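Local structure of 3-deoxy-d-manno-octulosonic-acid transferase (Acinetobacter baumannii, 4BFC) at residues A[172-176]-A[177-181]; A[187-190]-A[191-195]; A[85-88]-A[89-92]; A[60-63]-A[64-68]. The protein transfers 3-deoxy-D-manno-octulosonic acid (Kdo), probably from CMP-Kdo to lipid A precursors, with its C-terminal domain binding CMP-Kdo. All coordinates share one frame; numbering follows the deposited sequence.

Interaction 1 (A[172-176]-A[177-181]); sequences EFIDE and NAVLI
Ala-178 N bonds to Phe-173 O at 2.8 Å and Asn-177 N bonds back to Ile-174 O at 3.1 Å, the nested pair of backbone bonds of a Schellman motif that ends the helix. Asn-177 is its C-prime residue, with phi at +52°. The second bond is straighter at the hydrogen (157°), but Asn-177 N stands above the carbonyl plane of Ile-174, not on a lone pair. A water donates to both Ile-174 O and Asn-177 OD1, linking the asparagine side chain to the last turn. Beyond the turn the chain folds back along the helix. Ala-178 CB meets the edge of the Phe-173 ring, 3.6 Å from CD1. Val-179 CG1 lies between the backbone N and the carbonyl carbon (chi1 71°), which turns it to Ile-174 CG1 at 3.6 Å. Ile-181 crosses Ile-174 at about a right angle, with the two CD1 methyls 3.8 Å apart. The contact closes the beta-alpha-beta unit of strand 157-159, helix 167-175 and strand 180-181. Phe-173 also packs on Met-151 of helix 148-152 and Val-212 of helix 199-214. Leu-180 pairs through its backbone with Thr-157 and Val-159 of the neighbouring parallel strand.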
loop_
_atom_site.group_PDB
_atom_site.type_symbol
_atom_site.label_atom_id
_atom_site.label_comp_id
_atom_site.label_asym_id
_atom_site.label_seq_id
_atom_site.Cartn_x
_atom_site.Cartn_y
_atom_site.Cartn_z
ATOM N N GLU A 172 -8.343 23.261 2.808
ATOM C CA GLU A 172 -7.713 24.579 2.596
ATOM C C GLU A 172 -8.016 25.083 1.163
ATOM O O GLU A 172 -8.253 26.279 0.926
ATOM C CB GLU A 172 -6.207 24.486 2.736
ATOM C CG GLU A 172 -5.674 24.439 4.158
ATOM C CD GLU A 172 -4.210 24.026 4.246
ATOM O OE1 GLU A 172 -3.521 23.885 3.202
ATOM O OE2 GLU A 172 -3.737 23.813 5.372
ATOM N N PHE A 173 -8.014 24.152 0.205
ATOM C CA PHE A 173 -8.295 24.492 -1.174
ATOM C C PHE A 173 -9.807 24.688 -1.474
ATOM O O PHE A 173 -10.162 25.566 -2.267
ATOM C CB PHE A 173 -7.601 23.501 -2.121
ATOM C CG PHE A 173 -6.099 23.739 -2.249
ATOM C CD1 PHE A 173 -5.566 24.571 -3.206
ATOM C CD2 PHE A 173 -5.215 23.064 -1.411
ATOM C CE1 PHE A 173 -4.202 24.789 -3.322
ATOM C CE2 PHE A 173 -3.839 23.278 -1.493
ATOM C CZ PHE A 173 -3.322 24.131 -2.469
ATOM N N ILE A 174 -10.692 23.953 -0.806
ATOM C CA ILE A 174 -12.125 24.156 -0.982
ATOM C C ILE A 174 -12.487 25.536 -0.420
ATOM O O ILE A 174 -13.290 26.263 -1.037
ATOM C CB ILE A 174 -12.962 23.067 -0.255
ATOM C CG1 ILE A 174 -12.758 21.663 -0.875
ATOM C CG2 ILE A 174 -14.462 23.399 -0.233
ATOM C CD1 ILE A 174 -13.429 20.602 -0.007
ATOM N N ASP A 175 -11.875 25.916 0.709
ATOM C CA ASP A 175 -12.188 27.211 1.358
ATOM C C ASP A 175 -11.824 28.399 0.492
ATOM O O ASP A 175 -12.433 29.452 0.640
ATOM C CB ASP A 175 -11.461 27.396 2.685
ATOM C CG ASP A 175 -11.912 26.427 3.743
ATOM O OD1 ASP A 175 -13.011 25.844 3.634
ATOM O OD2 ASP A 175 -11.136 26.256 4.707
ATOM N N GLU A 176 -10.820 28.261 -0.371
ATOM C CA GLU A 176 -10.446 29.346 -1.295
ATOM C C GLU A 176 -10.950 29.173 -2.755
ATOM O O GLU A 176 -10.408 29.846 -3.659
ATOM C CB GLU A 176 -8.942 29.519 -1.307
ATOM C CG GLU A 176 -8.348 29.816 0.061
ATOM C CD GLU A 176 -8.841 31.112 0.633
ATOM O OE1 GLU A 176 -8.762 32.137 -0.082
ATOM O OE2 GLU A 176 -9.303 31.100 1.799
ATOM N N ASN A 177 -11.924 28.274 -2.959
ATOM C CA ASN A 177 -12.490 27.915 -4.290
ATOM C C ASN A 177 -11.388 27.544 -5.273
ATOM O O ASN A 177 -11.302 28.040 -6.385
ATOM C CB ASN A 177 -13.391 29.075 -4.813
ATOM C CG ASN A 177 -14.587 29.301 -3.905
ATOM O OD1 ASN A 177 -15.382 28.386 -3.666
ATOM N ND2 ASN A 177 -14.690 30.488 -3.349
ATOM N N ALA A 178 -10.523 26.636 -4.817
ATOM C CA ALA A 178 -9.283 26.408 -5.506
ATOM C C ALA A 178 -9.173 24.961 -6.034
ATOM O O ALA A 178 -8.242 24.683 -6.783
ATOM C CB ALA A 178 -8.120 26.748 -4.602
ATOM N N VAL A 179 -10.184 24.143 -5.727
ATOM C CA VAL A 179 -10.265 22.717 -6.094
ATOM C C VAL A 179 -11.742 22.361 -6.297
ATOM O O VAL A 179 -12.649 22.906 -5.613
ATOM C CB VAL A 179 -9.651 21.807 -5.008
ATOM C CG1 VAL A 179 -10.512 21.749 -3.745
ATOM C CG2 VAL A 179 -9.440 20.381 -5.576
ATOM N N LEU A 180 -12.007 21.508 -7.258
ATOM C CA LEU A 180 -13.350 21.110 -7.582
ATOM C C LEU A 180 -13.701 19.753 -7.012
ATOM O O LEU A 180 -12.993 18.736 -7.182
ATOM C CB LEU A 180 -13.596 21.153 -9.111
ATOM C CG LEU A 180 -13.283 22.579 -9.656
ATOM C CD1 LEU A 180 -12.975 22.509 -11.140
ATOM C CD2 LEU A 180 -14.458 23.486 -9.445
ATOM N N ILE A 181 -14.808 19.703 -6.290
ATOM C CA ILE A 181 -15.266 18.445 -5.753
ATOM C C ILE A 181 -16.407 17.787 -6.562
ATOM O O ILE A 181 -17.512 18.365 -6.787
ATOM C CB ILE A 181 -15.680 18.614 -4.251
ATOM C CG1 ILE A 181 -14.584 19.370 -3.508
ATOM C CG2 ILE A 181 -16.038 17.271 -3.661
ATOM C CD1 ILE A 181 -13.322 18.541 -3.233
HETATM O O HOH W 1 -14.981 25.557 -3.152
#

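Interaction 2 (A[187-190]-A[191-195]); sequences QVVD and IWLAC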
loop_
_atom_site.group_PDB
_atom_site.type_symbol
_atom_site.label_atom_id
_atom_site.label_comp_id
_atom_site.label_asym_id
_atom_site.label_seq_id
_atom_site.Cartn_x
_atom_site.Cartn_y
_atom_site.Cartn_z
ATOM N N GLN A 187 -20.229 13.651 -12.703
ATOM C CA GLN A 187 -19.874 14.979 -12.314
ATOM C C GLN A 187 -18.412 15.320 -12.605
ATOM O O GLN A 187 -18.129 16.451 -12.908
ATOM C CB GLN A 187 -20.304 15.318 -10.896
ATOM C CG GLN A 187 -20.093 16.813 -10.615
ATOM C CD GLN A 187 -20.655 17.229 -9.285
ATOM O OE1 GLN A 187 -20.832 16.398 -8.375
ATOM N NE2 GLN A 187 -20.931 18.528 -9.152
ATOM N N VAL A 188 -17.478 14.349 -12.495
ATOM C CA VAL A 188 -16.115 14.658 -12.937
ATOM C C VAL A 188 -16.086 15.065 -14.411
ATOM O O VAL A 188 -15.415 16.026 -14.777
ATOM C CB VAL A 188 -15.191 13.406 -12.836
ATOM C CG1 VAL A 188 -13.846 13.682 -13.487
ATOM C CG2 VAL A 188 -15.023 12.978 -11.380
ATOM N N VAL A 189 -16.785 14.304 -15.242
ATOM C CA VAL A 189 -16.832 14.610 -16.687
ATOM C C VAL A 189 -17.548 15.956 -16.917
ATOM O O VAL A 189 -17.033 16.757 -17.677
ATOM C CB VAL A 189 -17.506 13.504 -17.476
ATOM C CG1 VAL A 189 -17.671 13.906 -18.951
ATOM C CG2 VAL A 189 -16.645 12.221 -17.441
ATOM N N ASP A 190 -18.654 16.268 -16.216
ATOM C CA ASP A 190 -19.361 17.614 -16.344
ATOM C C ASP A 190 -18.419 18.728 -16.056
ATOM O O ASP A 190 -18.333 19.746 -16.750
ATOM C CB ASP A 190 -20.477 17.835 -15.288
ATOM C CG ASP A 190 -21.213 19.179 -15.476
ATOM O OD1 ASP A 190 -22.056 19.195 -16.392
ATOM O OD2 ASP A 190 -20.953 20.202 -14.754
ATOM N N ILE A 191 -17.745 18.558 -14.933
ATOM C CA ILE A 191 -16.870 19.589 -14.476
ATOM C C ILE A 191 -15.725 19.781 -15.505
ATOM O O ILE A 191 -15.350 20.950 -15.819
ATOM C CB ILE A 191 -16.303 19.299 -13.035
ATOM C CG1 ILE A 191 -17.407 19.393 -11.947
ATOM C CG2 ILE A 191 -15.156 20.200 -12.721
ATOM C CD1 ILE A 191 -17.045 18.709 -10.626
ATOM N N TRP A 192 -15.141 18.690 -15.990
ATOM C CA TRP A 192 -14.068 18.794 -16.958
ATOM C C TRP A 192 -14.571 19.527 -18.211
ATOM O O TRP A 192 -13.906 20.424 -18.677
ATOM C CB TRP A 192 -13.611 17.426 -17.397
ATOM C CG TRP A 192 -12.609 16.802 -16.459
ATOM C CD1 TRP A 192 -11.957 17.336 -15.352
ATOM C CD2 TRP A 192 -12.081 15.476 -16.646
ATOM N NE1 TRP A 192 -11.056 16.376 -14.809
ATOM C CE2 TRP A 192 -11.131 15.230 -15.559
ATOM C CE3 TRP A 192 -12.312 14.471 -17.593
ATOM C CZ2 TRP A 192 -10.399 14.063 -15.504
ATOM C CZ3 TRP A 192 -11.611 13.272 -17.475
ATOM C CH2 TRP A 192 -10.684 13.078 -16.455
ATOM N N LEU A 193 -15.725 19.117 -18.725
ATOM C CA LEU A 193 -16.167 19.727 -19.988
ATOM C C LEU A 193 -16.439 21.212 -19.825
ATOM O O LEU A 193 -16.166 22.013 -20.756
ATOM C CB LEU A 193 -17.330 18.951 -20.564
ATOM C CG LEU A 193 -17.037 17.524 -20.933
ATOM C CD1 LEU A 193 -18.347 16.832 -21.241
ATOM C CD2 LEU A 193 -16.062 17.509 -22.122
ATOM N N ALA A 194 -16.988 21.552 -18.665
ATOM C CA ALA A 194 -17.194 22.963 -18.332
ATOM C C ALA A 194 -15.879 23.714 -18.246
ATOM O O ALA A 194 -15.719 24.731 -18.868
ATOM C CB ALA A 194 -17.983 23.084 -17.052
ATOM N N CYS A 195 -14.866 23.151 -17.550
ATOM C CA CYS A 195 -13.567 23.835 -17.469
ATOM C C CYS A 195 -12.951 24.091 -18.841
ATOM O O CYS A 195 -12.376 25.155 -19.127
ATOM C CB CYS A 195 -12.569 22.996 -16.648
ATOM S SG CYS A 195 -12.891 22.937 -14.872
#
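Val-188 and Trp-192 run alongside each other in the same direction, one helical turn apart. Val-188 CG1 stands over the face of the six-membered ring of Trp-192, displaced toward CE2, 4.0 Å from the centroid and 18° off the ring normal. This is a CH-pi contact on a ring face. CG1 of Val-188 is anti to the backbone N (chi1 172°), which carries this methyl forward along the helix to the indole. Val-189 and Leu-193 repeat the pattern, with Val-189 CG1 3.8 Å from Leu-193 CD1. Gln-187 and Ile-191 instead cross obliquely. The methylene CG of Gln-187 touches Ile-191 CD1 at 3.6 Å, while Gln-187 OE1 accepts a bond from Gln-183 N. All three pairs ride on regular i to i+4 backbone bonds. Leu-193 N reaches Val-189 O at 2.9 Å, nearly along the C=O axis. The indole rotation is further fixed by a bond from Trp-192 NE1 to Cys-132 O. These pairs divide helix 185-197 between its neighbours. Val-188 and Trp-192 pack on Phe-133 of strand 131-134, and Trp-192 also reaches Val-45 and Ile-47 of strand 43-50. Val-189 and Leu-193 meet Tyr-65 of helix 54-68.

Interaction 3 (A[85-88]-A[89-92]); sequences DEVF and EICQ
Phe-88 has CG anti to the backbone N (chi1 -173°), and Gln-92 is bent at chi2 (-52°), which brings the ring and the amide together one turn apart. The amide stacks on the ring with the two planes within 8° of parallel. The methylene CG of Gln-92 lies over the ring face, toward the CE2-CZ side of the ring, 3.8 Å from the ring centroid, in a CH-pi contact. Gln-92 CD follows at 3.6 Å from Phe-88 CZ. The backbone bond from Gln-92 N to Phe-88 O, 2.9 Å long and nearly straight, sets the spacing. A water donates to Glu-89 OE2 and to Asp-85 O, bridging the carboxylate to the preceding turn. Glu-86 passes obliquely by Ile-90, with Glu-86 OE2 4.0 Å from Ile-90 CD1. Both carboxylate oxygens of Glu-86 accept backbone N-H groups of the third subunit, from Thr-168 and Ile-169. Within the chain, Arg-100 makes a salt bridge to Asp-85 and a cation-pi contact with Phe-88. Helix 84-93 packs through Phe-88 on Thr-98 of strand 98-100 and Leu-115 of strand 113-115. Val-87 reaches Val-76 of strand 72-78, and Cys-91 meets Leu-59 of helix 54-68.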
loop_
_atom_site.group_PDB
_atom_site.type_symbol
_atom_site.label_atom_id
_atom_site.label_comp_id
_atom_site.label_asym_id
_atom_site.label_seq_id
_atom_site.Cartn_x
_atom_site.Cartn_y
_atom_site.Cartn_z
ATOM N N ASP A 85 -2.227 -3.933 -16.571
ATOM C CA ASP A 85 -2.894 -4.763 -17.572
ATOM C C ASP A 85 -4.411 -4.828 -17.354
ATOM O O ASP A 85 -5.160 -4.870 -18.346
ATOM C CB ASP A 85 -2.267 -6.190 -17.578
ATOM C CG ASP A 85 -0.919 -6.200 -18.215
ATOM O OD1 ASP A 85 -0.519 -5.195 -18.877
ATOM O OD2 ASP A 85 -0.245 -7.230 -18.070
ATOM N N GLU A 86 -4.857 -4.800 -16.107
ATOM C CA GLU A 86 -6.302 -4.745 -15.758
ATOM C C GLU A 86 -6.977 -3.531 -16.371
ATOM O O GLU A 86 -8.049 -3.643 -16.970
ATOM C CB GLU A 86 -6.542 -4.785 -14.234
ATOM C CG GLU A 86 -7.946 -4.385 -13.763
ATOM C CD GLU A 86 -9.018 -5.415 -14.100
ATOM O OE1 GLU A 86 -8.677 -6.535 -14.618
ATOM O OE2 GLU A 86 -10.227 -5.102 -13.892
ATOM N N VAL A 87 -6.350 -2.380 -16.208
ATOM C CA VAL A 87 -6.901 -1.142 -16.746
ATOM C C VAL A 87 -6.859 -1.149 -18.288
ATOM O O VAL A 87 -7.831 -0.703 -18.885
ATOM C CB VAL A 87 -6.197 0.036 -16.108
ATOM C CG1 VAL A 87 -6.687 1.361 -16.727
ATOM C CG2 VAL A 87 -6.439 0.057 -14.596
ATOM N N PHE A 88 -5.780 -1.695 -18.920
ATOM C CA PHE A 88 -5.794 -1.869 -20.356
ATOM C C PHE A 88 -7.066 -2.644 -20.759
ATOM O O PHE A 88 -7.793 -2.187 -21.686
ATOM C CB PHE A 88 -4.505 -2.527 -20.864
ATOM C CG PHE A 88 -4.453 -2.555 -22.376
ATOM C CD1 PHE A 88 -4.300 -1.362 -23.082
ATOM C CD2 PHE A 88 -4.586 -3.768 -23.065
ATOM C CE1 PHE A 88 -4.241 -1.359 -24.470
ATOM C CE2 PHE A 88 -4.545 -3.779 -24.451
ATOM C CZ PHE A 88 -4.387 -2.569 -25.157
ATOM N N GLU A 89 -7.370 -3.747 -20.076
ATOM C CA GLU A 89 -8.599 -4.506 -20.383
ATOM C C GLU A 89 -9.907 -3.720 -20.238
ATOM O O GLU A 89 -10.834 -3.902 -21.031
ATOM C CB GLU A 89 -8.691 -5.801 -19.624
ATOM C CG GLU A 89 -7.610 -6.779 -19.959
ATOM C CD GLU A 89 -7.603 -7.116 -21.426
ATOM O OE1 GLU A 89 -8.659 -7.523 -21.962
ATOM O OE2 GLU A 89 -6.535 -6.937 -22.044
ATOM N N ILE A 90 -9.986 -2.865 -19.227
ATOM C CA ILE A 90 -11.129 -1.951 -19.022
ATOM C C ILE A 90 -11.297 -1.069 -20.247
ATOM O O ILE A 90 -12.418 -0.914 -20.762
ATOM C CB ILE A 90 -10.947 -1.118 -17.736
ATOM C CG1 ILE A 90 -11.027 -2.022 -16.499
ATOM C CG2 ILE A 90 -11.943 0.043 -17.670
ATOM C CD1 ILE A 90 -10.609 -1.331 -15.177
ATOM N N CYS A 91 -10.182 -0.497 -20.720
ATOM C CA CYS A 91 -10.177 0.416 -21.896
ATOM C C CYS A 91 -10.618 -0.329 -23.150
ATOM O O CYS A 91 -11.450 0.175 -23.915
ATOM C CB CYS A 91 -8.757 0.964 -22.085
ATOM S SG CYS A 91 -8.270 2.082 -20.764
ATOM N N GLN A 92 -10.009 -1.500 -23.356
ATOM C CA GLN A 92 -10.343 -2.367 -24.500
ATOM C C GLN A 92 -11.797 -2.748 -24.567
ATOM O O GLN A 92 -12.371 -2.725 -25.670
ATOM C CB GLN A 92 -9.482 -3.612 -24.482
ATOM C CG GLN A 92 -8.018 -3.347 -24.867
ATOM C CD GLN A 92 -7.813 -2.594 -26.164
ATOM O OE1 GLN A 92 -7.757 -1.362 -26.198
ATOM N NE2 GLN A 92 -7.676 -3.335 -27.242
HETATM O O HOH W 2 -4.231 -6.535 -20.482
#

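Interaction 4 (A[60-63]-A[64-68]); sequences EALA and PYLNS
Leu-62 and Leu-66 meet through their branch points, with the two CG atoms 3.9 Å apart. CD2 of Leu-62 also reaches CD1 of Leu-66 at 4.0 Å. The first torsions differ: Leu-62 CG is anti to the backbone N (chi1 -166°), whereas Leu-66 CG lies beside its own N (chi1 -68°) and leans back over the earlier turn. A backbone bond holds the pair in register, from Leu-66 N to Leu-62 O at 3.1 Å, in the carbonyl plane. The next bond, from Asn-67 N to Ala-63 O, is 2.9 Å long. Pro-64 has no N-H to give. Its ring CD occupies the place of that hydrogen, 3.5 Å from Glu-60 O and 3.3 Å from Ala-61 O. The helix is kinked here, where Pro-64 N and Tyr-65 N lack the i to i+4 bond to the preceding turn, as is characteristic of a proline within a helix. The Tyr-65 ring turns an edge to the carbonyls of this turn, with CD2 3.8 Å from Ala-61 O. Further out, Gln-112 NE2 bonds to Leu-66 O and Asn-67 OD1, linking the last turn to Gln-112. Helix 54-68 is the crossover helix of a beta-alpha-beta unit between strands 43-50 and 72-78. Leu-62 packs on Cys-74 and Leu-66 on Leu-72, both of strand 72-78. On another side Ala-61 and Tyr-65 meet Val-189 of helix 185-197.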
loop_
_atom_site.group_PDB
_atom_site.type_symbol
_atom_site.label_atom_id
_atom_site.label_comp_id
_atom_site.label_asym_id
_atom_site.label_seq_id
_atom_site.Cartn_x
_atom_site.Cartn_y
_atom_site.Cartn_z
ATOM N N GLU A 60 -16.303 5.307 -18.747
ATOM C CA GLU A 60 -17.698 5.034 -19.266
ATOM C C GLU A 60 -18.444 6.337 -19.510
ATOM O O GLU A 60 -19.110 6.488 -20.578
ATOM C CB GLU A 60 -18.516 4.255 -18.244
ATOM C CG GLU A 60 -18.442 2.757 -18.272
ATOM C CD GLU A 60 -19.276 2.132 -17.150
ATOM O OE1 GLU A 60 -19.754 2.856 -16.225
ATOM O OE2 GLU A 60 -19.411 0.900 -17.172
ATOM N N ALA A 61 -18.335 7.265 -18.553
ATOM C CA ALA A 61 -18.983 8.590 -18.580
ATOM C C ALA A 61 -18.382 9.429 -19.717
ATOM O O ALA A 61 -19.103 10.198 -20.425
ATOM C CB ALA A 61 -18.925 9.303 -17.232
ATOM N N LEU A 62 -17.078 9.258 -19.944
ATOM C CA LEU A 62 -16.372 10.075 -20.917
ATOM C C LEU A 62 -16.447 9.519 -22.364
ATOM O O LEU A 62 -16.290 10.293 -23.290
ATOM C CB LEU A 62 -14.879 10.173 -20.498
ATOM C CG LEU A 62 -13.983 11.235 -21.170
ATOM C CD1 LEU A 62 -14.347 12.669 -20.833
ATOM C CD2 LEU A 62 -12.567 10.965 -20.709
ATOM N N ALA A 63 -16.667 8.219 -22.536
ATOM C CA ALA A 63 -16.545 7.556 -23.842
ATOM C C ALA A 63 -17.425 8.226 -24.936
ATOM O O ALA A 63 -16.923 8.411 -26.010
ATOM C CB ALA A 63 -16.813 6.077 -23.756
ATOM N N PRO A 64 -18.671 8.631 -24.621
ATOM C CA PRO A 64 -19.452 9.314 -25.704
ATOM C C PRO A 64 -18.724 10.539 -26.234
ATOM O O PRO A 64 -18.760 10.803 -27.448
ATOM C CB PRO A 64 -20.720 9.793 -24.993
ATOM C CG PRO A 64 -20.800 9.029 -23.739
ATOM C CD PRO A 64 -19.400 8.621 -23.347
ATOM N N TYR A 65 -18.093 11.314 -25.353
ATOM C CA TYR A 65 -17.341 12.465 -25.807
ATOM C C TYR A 65 -16.055 12.132 -26.549
ATOM O O TYR A 65 -15.684 12.866 -27.489
ATOM C CB TYR A 65 -17.032 13.402 -24.627
ATOM C CG TYR A 65 -18.292 13.848 -23.897
ATOM C CD1 TYR A 65 -19.031 14.957 -24.381
ATOM C CD2 TYR A 65 -18.783 13.154 -22.769
ATOM C CE1 TYR A 65 -20.176 15.365 -23.731
ATOM C CE2 TYR A 65 -19.956 13.564 -22.123
ATOM C CZ TYR A 65 -20.627 14.692 -22.620
ATOM O OH TYR A 65 -21.786 15.180 -21.999
ATOM N N LEU A 66 -15.327 11.089 -26.094
ATOM C CA LEU A 66 -14.101 10.676 -26.781
ATOM C C LEU A 66 -14.455 10.181 -28.213
ATOM O O LEU A 66 -13.673 10.426 -29.111
ATOM C CB LEU A 66 -13.381 9.526 -26.016
ATOM C CG LEU A 66 -12.766 9.898 -24.659
ATOM C CD1 LEU A 66 -12.308 8.648 -23.925
ATOM C CD2 LEU A 66 -11.598 10.820 -24.805
ATOM N N ASN A 67 -15.603 9.538 -28.356
ATOM C CA ASN A 67 -16.096 9.081 -29.703
ATOM C C ASN A 67 -16.552 10.252 -30.589
ATOM O O ASN A 67 -16.238 10.295 -31.819
ATOM C CB ASN A 67 -17.242 8.056 -29.579
ATOM C CG ASN A 67 -16.815 6.741 -28.923
ATOM O OD1 ASN A 67 -15.717 6.317 -29.098
ATOM N ND2 ASN A 67 -17.695 6.126 -28.160
ATOM N N SER A 68 -17.238 11.235 -29.998
ATOM C CA SER A 68 -17.766 12.350 -30.796
ATOM C C SER A 68 -16.799 13.507 -31.077
ATOM O O SER A 68 -16.900 14.183 -32.101
ATOM C CB SER A 68 -19.127 12.818 -30.237
ATOM O OG SER A 68 -18.962 13.720 -29.157
#

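In the fold
Interactions 1, 2 and 4 form a connected series, while interaction 3 stands apart. Strand 180-181 leads through a short connection into helix 185-197, and interactions 1 and 2 touch where Leu-180 CD1 lies 3.5 Å from Ile-191 CG2. Interaction 2 meets interaction 4 helix to helix, with Leu-193 CD1 3.4 Å from Tyr-65 CZ; their centres are about 12 Å apart. Interaction 3 comes to about 7 Å of interaction 4 between nearest atoms. Interactions 1 and 3 lie on opposite sides of the chain's centre, about 32 Å between centres. Across subunits, Glu-89 and Glu-172 of a neighbouring subunit bring like charges close. Beta-mercaptoethanol, probably from crystallisation, lies about 4 Å from the side chain of Ala-194.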